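Local coordinates for protein AGR_C_1268p (Agrobacterium tumefaciens str. C58, PDB 2GHS) that probably binds a divalent metal such as calcium or zinc and may hydrolyse sugar lactones, as a regucalcin-like member of the SMP-30 gluconolactonase family, at residues A[185-193]-A[204-212]. Residues are numbered along the deposited sequence; the frame is centred on the assembly and turned at random.
Sequences CFSPDGTTG and MRVPLDART
Leu208 reaches across from 204-212 and lies against the backbone of 185-193. Its CB sits 3.7 Å from Gly190 O. CG comes next to Gly193 N, CD2 stays 4.2 Å from that nitrogen, and CD1 rests nearer, at 3.5 Å, and then meets Phe186 CD1 at 3.8 Å, the two side chains crossing at about a right angle. Chi1 of -48° sets CG opposite the carbonyl carbon, which lays CG and CD1 against the Thr192-Gly193 peptide; Gly193, without a side chain, lets CD1 come this close. The Phe186 ring also packs edge-to-face with Trp148 and His142. Backbone bonds fix the register: Gly193 N gives a nearly straight bond to Val206 O (2.8 Å, 167°), Val206 N returns one to Gly193 O, and Leu208 N meets Thr191 O from well above the carbonyl plane. On the face of Thr192, its CG2 touches Arg205 CB at 3.9 Å, while a water accepts from Arg205 NH1 and makes a weak hydrogen bond with Thr192 OG1. Beyond the strands, Ala210 CB closes on Asp189 O, in the type I turn Ser187-Gly190, where Asp189 OD1 accepts from Thr191 N in an Asx turn. This is the antiparallel hairpin 192-197/202-207, within a sheet of the SMP-30 beta-propeller.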
loop_
_atom_site.group_PDB
_atom_site.type_symbol
_atom_site.label_atom_id
_atom_site.label_comp_id
_atom_site.label_asym_id
_atom_site.label_seq_id
_atom_site.Cartn_x
_atom_site.Cartn_y
_atom_site.Cartn_z
ATOM N N CYS A 185 4.493 -6.044 3.440
ATOM C CA CYS A 185 5.759 -5.352 3.566
ATOM C C CYS A 185 6.829 -6.339 3.999
ATOM O O CYS A 185 6.561 -7.511 4.210
ATOM C CB CYS A 185 5.659 -4.175 4.565
ATOM S SG CYS A 185 5.210 -4.633 6.216
ATOM N N PHE A 186 8.066 -5.878 4.069
ATOM C CA PHE A 186 9.212 -6.745 4.229
ATOM C C PHE A 186 10.222 -6.219 5.245
ATOM O O PHE A 186 10.403 -5.022 5.395
ATOM C CB PHE A 186 9.931 -6.956 2.873
ATOM C CG PHE A 186 9.003 -7.456 1.818
ATOM C CD1 PHE A 186 8.596 -8.776 1.796
ATOM C CD2 PHE A 186 8.504 -6.589 0.871
ATOM C CE1 PHE A 186 7.666 -9.207 0.833
ATOM C CE2 PHE A 186 7.590 -6.984 -0.093
ATOM C CZ PHE A 186 7.150 -8.304 -0.119
ATOM N N SER A 187 10.905 -7.129 5.923
ATOM C CA SER A 187 11.934 -6.768 6.884
ATOM C C SER A 187 13.136 -6.132 6.203
ATOM O O SER A 187 13.322 -6.303 4.977
ATOM C CB SER A 187 12.338 -8.010 7.660
ATOM O OG SER A 187 13.043 -8.915 6.842
ATOM N N PRO A 188 13.992 -5.443 6.974
ATOM C CA PRO A 188 15.111 -4.739 6.377
ATOM C C PRO A 188 16.058 -5.589 5.550
ATOM O O PRO A 188 16.552 -5.127 4.532
ATOM C CB PRO A 188 15.841 -4.137 7.589
ATOM C CG PRO A 188 14.751 -3.907 8.580
ATOM C CD PRO A 188 13.899 -5.173 8.436
ATOM N N ASP A 189 16.253 -6.854 5.920
ATOM C CA ASP A 189 17.153 -7.679 5.127
ATOM C C ASP A 189 16.459 -8.514 4.075
ATOM O O ASP A 189 17.129 -9.290 3.411
ATOM C CB ASP A 189 18.044 -8.498 6.015
ATOM C CG ASP A 189 17.325 -9.547 6.796
ATOM O OD1 ASP A 189 16.104 -9.735 6.670
ATOM O OD2 ASP A 189 18.031 -10.185 7.622
ATOM N N GLY A 190 15.148 -8.340 3.896
ATOM C CA GLY A 190 14.407 -9.093 2.864
ATOM C C GLY A 190 14.096 -10.543 3.214
ATOM O O GLY A 190 13.543 -11.339 2.323
ATOM N N THR A 191 14.416 -10.938 4.442
ATOM C CA THR A 191 14.266 -12.330 4.868
ATOM C C THR A 191 12.923 -12.691 5.537
ATOM O O THR A 191 12.682 -13.884 5.838
ATOM C CB THR A 191 15.400 -12.769 5.790
ATOM O OG1 THR A 191 15.395 -11.944 6.956
ATOM C CG2 THR A 191 16.728 -12.679 5.098
ATOM N N THR A 192 12.076 -11.677 5.786
ATOM C CA THR A 192 10.736 -11.892 6.311
ATOM C C THR A 192 9.752 -11.045 5.527
ATOM O O THR A 192 10.007 -9.864 5.240
ATOM C CB THR A 192 10.648 -11.520 7.802
ATOM O OG1 THR A 192 11.568 -12.334 8.540
ATOM C CG2 THR A 192 9.281 -11.767 8.388
ATOM N N GLY A 193 8.623 -11.652 5.203
ATOM C CA GLY A 193 7.500 -10.932 4.659
ATOM C C GLY A 193 6.357 -10.928 5.626
ATOM O O GLY A 193 6.216 -11.832 6.470
HETATM N N MSE A 204 0.511 -11.810 9.685
HETATM C CA MSE A 204 1.361 -12.973 9.549
HETATM C C MSE A 204 2.782 -12.548 9.204
HETATM O O MSE A 204 2.985 -11.533 8.557
HETATM C CB MSE A 204 0.841 -13.823 8.398
HETATM C CG MSE A 204 -0.645 -14.093 8.454
HETATM SE SE MSE A 204 -1.226 -15.013 10.067
HETATM C CE MSE A 204 -0.474 -16.773 9.761
ATOM N N ARG A 205 3.757 -13.352 9.622
ATOM C CA ARG A 205 5.119 -13.253 9.134
ATOM C C ARG A 205 5.482 -14.521 8.391
ATOM O O ARG A 205 5.019 -15.625 8.748
ATOM C CB ARG A 205 6.094 -12.982 10.293
ATOM C CG ARG A 205 6.233 -14.074 11.312
ATOM C CD ARG A 205 7.443 -13.876 12.328
ATOM N NE ARG A 205 7.516 -14.986 13.281
ATOM C CZ ARG A 205 8.036 -16.201 13.048
ATOM N NH1 ARG A 205 8.594 -16.501 11.872
ATOM N NH2 ARG A 205 7.993 -17.129 14.002
ATOM N N VAL A 206 6.296 -14.358 7.354
ATOM C CA VAL A 206 6.656 -15.426 6.442
ATOM C C VAL A 206 8.197 -15.408 6.229
ATOM O O VAL A 206 8.754 -14.426 5.788
ATOM C CB VAL A 206 5.967 -15.218 5.047
ATOM C CG1 VAL A 206 6.195 -16.444 4.142
ATOM C CG2 VAL A 206 4.514 -14.959 5.199
ATOM N N PRO A 207 8.901 -16.522 6.522
ATOM C CA PRO A 207 10.316 -16.559 6.209
ATOM C C PRO A 207 10.536 -16.679 4.715
ATOM O O PRO A 207 9.797 -17.419 4.046
ATOM C CB PRO A 207 10.802 -17.804 6.980
ATOM C CG PRO A 207 9.659 -18.621 7.166
ATOM C CD PRO A 207 8.445 -17.756 7.155
ATOM N N LEU A 208 11.462 -15.856 4.195
ATOM C CA LEU A 208 11.710 -15.750 2.767
ATOM C C LEU A 208 13.156 -15.991 2.445
ATOM O O LEU A 208 14.033 -15.800 3.277
ATOM C CB LEU A 208 11.393 -14.327 2.253
ATOM C CG LEU A 208 10.075 -13.676 2.639
ATOM C CD1 LEU A 208 9.940 -12.304 2.030
ATOM C CD2 LEU A 208 8.939 -14.595 2.232
ATOM N N ASP A 209 13.372 -16.422 1.203
ATOM C CA ASP A 209 14.665 -16.367 0.490
ATOM C C ASP A 209 14.874 -14.930 0.047
ATOM O O ASP A 209 14.127 -14.398 -0.831
ATOM C CB ASP A 209 14.595 -17.323 -0.717
ATOM C CG ASP A 209 15.893 -17.413 -1.518
ATOM O OD1 ASP A 209 16.757 -16.504 -1.379
ATOM O OD2 ASP A 209 16.000 -18.375 -2.352
ATOM N N ALA A 210 15.841 -14.258 0.655
ATOM C CA ALA A 210 16.071 -12.831 0.338
ATOM C C ALA A 210 16.441 -12.606 -1.118
ATOM O O ALA A 210 16.223 -11.498 -1.631
ATOM C CB ALA A 210 17.115 -12.183 1.254
ATOM N N ARG A 211 16.962 -13.627 -1.794
ATOM C CA ARG A 211 17.424 -13.454 -3.182
ATOM C C ARG A 211 16.269 -13.481 -4.210
ATOM O O ARG A 211 16.442 -13.016 -5.353
ATOM C CB ARG A 211 18.433 -14.527 -3.572
ATOM C CG ARG A 211 19.786 -14.345 -2.913
ATOM C CD ARG A 211 20.832 -15.268 -3.507
ATOM N NE ARG A 211 21.215 -14.874 -4.881
ATOM C CZ ARG A 211 21.822 -15.676 -5.763
ATOM N NH1 ARG A 211 22.095 -16.942 -5.460
ATOM N NH2 ARG A 211 22.133 -15.225 -6.975
ATOM N N THR A 212 15.132 -14.048 -3.818
ATOM C CA THR A 212 14.022 -14.233 -4.727
ATOM C C THR A 212 12.710 -13.642 -4.263
ATOM O O THR A 212 11.777 -13.488 -5.067
ATOM C CB THR A 212 13.727 -15.740 -4.974
ATOM O OG1 THR A 212 13.316 -16.352 -3.744
ATOM C CG2 THR A 212 14.964 -16.459 -5.489
HETATM O O HOH W 1 9.758 -14.979 9.581
#